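Local structure of cutinase-like protein (Cryptococcus sp., 2CZQ) at residues 12-17 against 61-66. The protein is a cutinase-like enzyme of the alpha/beta hydrolase fold that probably hydrolyses carboxylic esters. Residues are numbered along the deposited sequence; the frame is centred on the assembly and turned at random. Where two conformers were deposited one is given.
With EDO (1,2-ethanediol), chain D.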
ATOM      1  N   ILE A  12       4.982  -6.702  -0.991  1.00  4.82           N
ATOM      2  CA  ILE A  12       4.853  -6.780   0.454  1.00  4.92           C
ATOM      3  C   ILE A  12       3.509  -6.169   0.797  1.00  4.81           C
ATOM      4  O   ILE A  12       3.284  -4.986   0.535  1.00  5.54           O
ATOM      5  CB  ILE A  12       5.994  -6.000   1.156  1.00  5.10           C
ATOM      6  CG1 ILE A  12       7.354  -6.663   0.897  1.00  5.69           C
ATOM      7  CG2 ILE A  12       5.711  -5.861   2.662  1.00  5.76           C
ATOM      8  CD1 ILE A  12       8.551  -5.864   1.397  1.00  6.54           C
ATOM      9  N   ASN A  13       2.618  -6.974   1.366  1.00  4.42           N
ATOM     10  CA  ASN A  13       1.289  -6.479   1.700  1.00  4.60           C
ATOM     11  C   ASN A  13       0.985  -6.651   3.173  1.00  4.71           C
ATOM     12  O   ASN A  13       1.244  -7.712   3.757  1.00  4.78           O
ATOM     13  CB  ASN A  13       0.205  -7.112   0.813  1.00  5.01           C
ATOM     14  CG  ASN A  13      -0.122  -8.543   1.202  1.00  5.13           C
ATOM     15  OD1 ASN A  13      -1.141  -8.801   1.849  1.00  5.48           O
ATOM     16  ND2 ASN A  13       0.739  -9.481   0.815  1.00  5.98           N
ATOM     17  N   THR A  14       0.450  -5.586   3.763  1.00  4.41           N
ATOM     18  CA  THR A  14       0.105  -5.557   5.171  1.00  4.77           C
ATOM     19  C   THR A  14      -1.406  -5.414   5.294  1.00  4.57           C
ATOM     20  O   THR A  14      -2.010  -4.482   4.746  1.00  4.80           O
ATOM     21  CB  THR A  14       0.840  -4.412   5.873  1.00  4.83           C
ATOM     22  OG1 THR A  14       2.240  -4.517   5.593  1.00  4.82           O
ATOM     23  CG2 THR A  14       0.736  -4.546   7.389  1.00  5.42           C
ATOM     24  N   ARG A  15      -2.006  -6.352   6.018  1.00  4.62           N
ATOM     25  CA  ARG A  15      -3.449  -6.534   6.027  1.00  4.67           C
ATOM     26  C   ARG A  15      -4.161  -5.657   7.051  1.00  4.87           C
ATOM     27  O   ARG A  15      -3.534  -5.002   7.891  1.00  5.00           O
ATOM     28  CB  ARG A  15      -3.775  -8.003   6.278  1.00  4.85           C
ATOM     29  CG  ARG A  15      -3.590  -8.445   7.715  1.00  4.87           C
ATOM     30  CD  ARG A  15      -3.495  -9.938   7.835  1.00  5.29           C
ATOM     31  NE  ARG A  15      -3.485 -10.426   9.210  1.00  5.39           N
ATOM     32  CZ  ARG A  15      -2.411 -10.487   9.984  1.00  5.42           C
ATOM     33  NH1 ARG A  15      -1.232 -10.061   9.543  1.00  5.55           N
ATOM     34  NH2 ARG A  15      -2.512 -10.987  11.207  1.00  6.40           N
ATOM     35  N   GLY A  16      -5.487  -5.655   6.965  1.00  4.79           N
ATOM     36  CA  GLY A  16      -6.318  -4.927   7.902  1.00  5.20           C
ATOM     37  C   GLY A  16      -6.635  -5.710   9.163  1.00  5.15           C
ATOM     38  O   GLY A  16      -6.488  -6.941   9.223  1.00  5.47           O
ATOM     39  N   THR A  17      -7.079  -4.975  10.179  1.00  5.58           N
ATOM     40  CA  THR A  17      -7.555  -5.540  11.438  1.00  5.75           C
ATOM     41  C   THR A  17      -8.493  -6.707  11.186  1.00  5.80           C
ATOM     42  O   THR A  17      -9.441  -6.592  10.404  1.00  6.05           O
ATOM     43  CB  THR A  17      -8.312  -4.467  12.231  1.00  5.63           C
ATOM     44  OG1 THR A  17      -7.498  -3.289  12.344  1.00  5.49           O
ATOM     45  CG2 THR A  17      -8.575  -4.922  13.670  1.00  6.35           C
ATOM     46  N   ALA A  61       7.799  -2.894  11.466  1.00  5.39           N
ATOM     47  CA  ALA A  61       9.111  -3.517  11.609  1.00  5.70           C
ATOM     48  C   ALA A  61       9.298  -4.667  10.625  1.00  5.48           C
ATOM     49  O   ALA A  61      10.384  -4.837  10.066  1.00  5.92           O
ATOM     50  CB  ALA A  61       9.335  -3.991  13.031  1.00  6.42           C
ATOM     51  N   ASP A  62       8.250  -5.458  10.410  1.00  5.60           N
ATOM     52  CA  ASP A  62       8.370  -6.613   9.538  1.00  5.49           C
ATOM     53  C   ASP A  62       8.419  -6.228   8.057  1.00  5.41           C
ATOM     54  O   ASP A  62       9.094  -6.891   7.271  1.00  5.79           O
ATOM     55  CB  ASP A  62       7.278  -7.635   9.828  1.00  5.57           C
ATOM     56  CG  ASP A  62       7.564  -8.966   9.206  1.00  5.90           C
ATOM     57  OD1 ASP A  62       8.656  -9.529   9.472  1.00  7.02           O
ATOM     58  OD2 ASP A  62       6.742  -9.501   8.435  1.00  6.32           O
ATOM     59  N   ILE A  63       7.725  -5.155   7.673  1.00  5.44           N
ATOM     60  CA  ILE A  63       7.869  -4.608   6.322  1.00  5.50           C
ATOM     61  C   ILE A  63       9.340  -4.281   6.055  1.00  5.50           C
ATOM     62  O   ILE A  63       9.924  -4.682   5.044  1.00  5.46           O
ATOM     63  CB  ILE A  63       7.025  -3.324   6.154  1.00  5.49           C
ATOM     64  CG1 ILE A  63       5.527  -3.632   6.191  1.00  5.61           C
ATOM     65  CG2 ILE A  63       7.384  -2.600   4.849  1.00  5.80           C
ATOM     66  CD1 ILE A  63       4.677  -2.379   6.418  1.00  5.79           C
ATOM     67  N   ILE A  64       9.924  -3.525   6.978  1.00  5.77           N
ATOM     68  CA  ILE A  64      11.294  -3.061   6.823  1.00  6.06           C
ATOM     69  C   ILE A  64      12.270  -4.234   6.877  1.00  6.20           C
ATOM     70  O   ILE A  64      13.228  -4.284   6.103  1.00  6.49           O
ATOM     71  CB  ILE A  64      11.610  -1.960   7.855  1.00  6.13           C
ATOM     72  CG1 ILE A  64      10.763  -0.713   7.553  1.00  6.40           C
ATOM     73  CG2 ILE A  64      13.099  -1.633   7.847  1.00  7.36           C
ATOM     74  CD1 ILE A  64      10.831   0.371   8.611  1.00  7.69           C
ATOM     75  N   ARG A  65      12.002  -5.193   7.762  1.00  6.50           N
ATOM     76  CA  ARG A  65      12.796  -6.418   7.837  1.00  7.20           C
ATOM     77  C   ARG A  65      12.843  -7.126   6.481  1.00  6.66           C
ATOM     78  O   ARG A  65      13.921  -7.519   6.016  1.00  7.22           O
ATOM     79  CB  ARG A  65      12.256  -7.353   8.922  0.50  7.64           C
ATOM     80  CG  ARG A  65      12.892  -8.742   8.953  0.50  9.35           C
ATOM     81  CD  ARG A  65      11.938  -9.836   9.417  0.50 12.19           C
ATOM     82  NE  ARG A  65      11.603 -10.787   8.358  0.50 14.26           N
ATOM     83  CZ  ARG A  65      10.703 -10.586   7.397  0.50 15.08           C
ATOM     84  NH1 ARG A  65      10.028  -9.450   7.326  0.50 15.66           N
ATOM     85  NH2 ARG A  65      10.485 -11.529   6.491  0.50 15.32           N
ATOM     86  N   ARG A  66      11.683  -7.291   5.846  1.00  6.31           N
ATOM     87  CA  ARG A  66      11.629  -7.965   4.552  1.00  6.14           C
ATOM     88  C   ARG A  66      12.388  -7.187   3.481  1.00  5.88           C
ATOM     89  O   ARG A  66      13.102  -7.782   2.670  1.00  5.98           O
ATOM     90  CB  ARG A  66      10.184  -8.236   4.109  1.00  6.12           C
ATOM     91  CG  ARG A  66      10.068  -9.010   2.802  1.00  6.10           C
ATOM     92  CD  ARG A  66      10.645 -10.407   2.897  1.00  6.41           C
ATOM     93  NE  ARG A  66      10.630 -11.171   1.654  1.00  6.47           N
ATOM     94  CZ  ARG A  66      11.550 -11.087   0.693  1.00  6.38           C
ATOM     95  NH1 ARG A  66      12.556 -10.227   0.788  1.00  7.86           N
ATOM     96  NH2 ARG A  66      11.458 -11.873  -0.373  1.00  6.57           N
TER
HETATM   97  C1  EDO D 602     -11.849  -3.787   8.131  1.00 14.41           C
HETATM   98  O1  EDO D 602     -12.368  -4.881   8.856  1.00 15.78           O
HETATM   99  C2  EDO D 602     -10.470  -4.134   7.627  1.00 13.77           C
HETATM  100  O2  EDO D 602      -9.569  -4.283   8.701  1.00 12.55           O
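The hydroxyl OG1 of Thr-14 is hydrogen-bonded to the hydroxyl of Thr-46 and also meets the side chain of Ile-63. Ile-63 CD1 lies 3.3 Å from Thr-14 OG1, and Ile-63 CG1 lies 3.5 Å from the same oxygen, both in van der Waals contact. The two side chains meet at about a right angle. The CG1 branch of Ile-63 stands anti to its carbonyl carbon (chi1 -68°), which brings its end close to the strand. Ile-12 makes its side-chain contacts through carbons. Its CG2 rests against Ile-63 CG1 at 4.2 Å. The other branch of Ile-12 extends to CD1, 3.8 Å from Arg-66 CG. CB and CG of Arg-66 both lie against this methyl. Beyond them the chain bends, and NH2 hydrogen-bonds citric acid, probably from the crystallisation liquor. No hydrogen bond joins the two segments. The axes of residues 12-14 and 61-66 run nearly antiparallel (175°) and come within 9.6 Å. Thr-91 of helix 86-98 touches both Thr-14 and Ile-63. Helix 57-73 packs on one face of the sheet. It joins parallel strands 41-45 and 78-84 in a beta-alpha-beta crossover, passing over strand 9-14 between them.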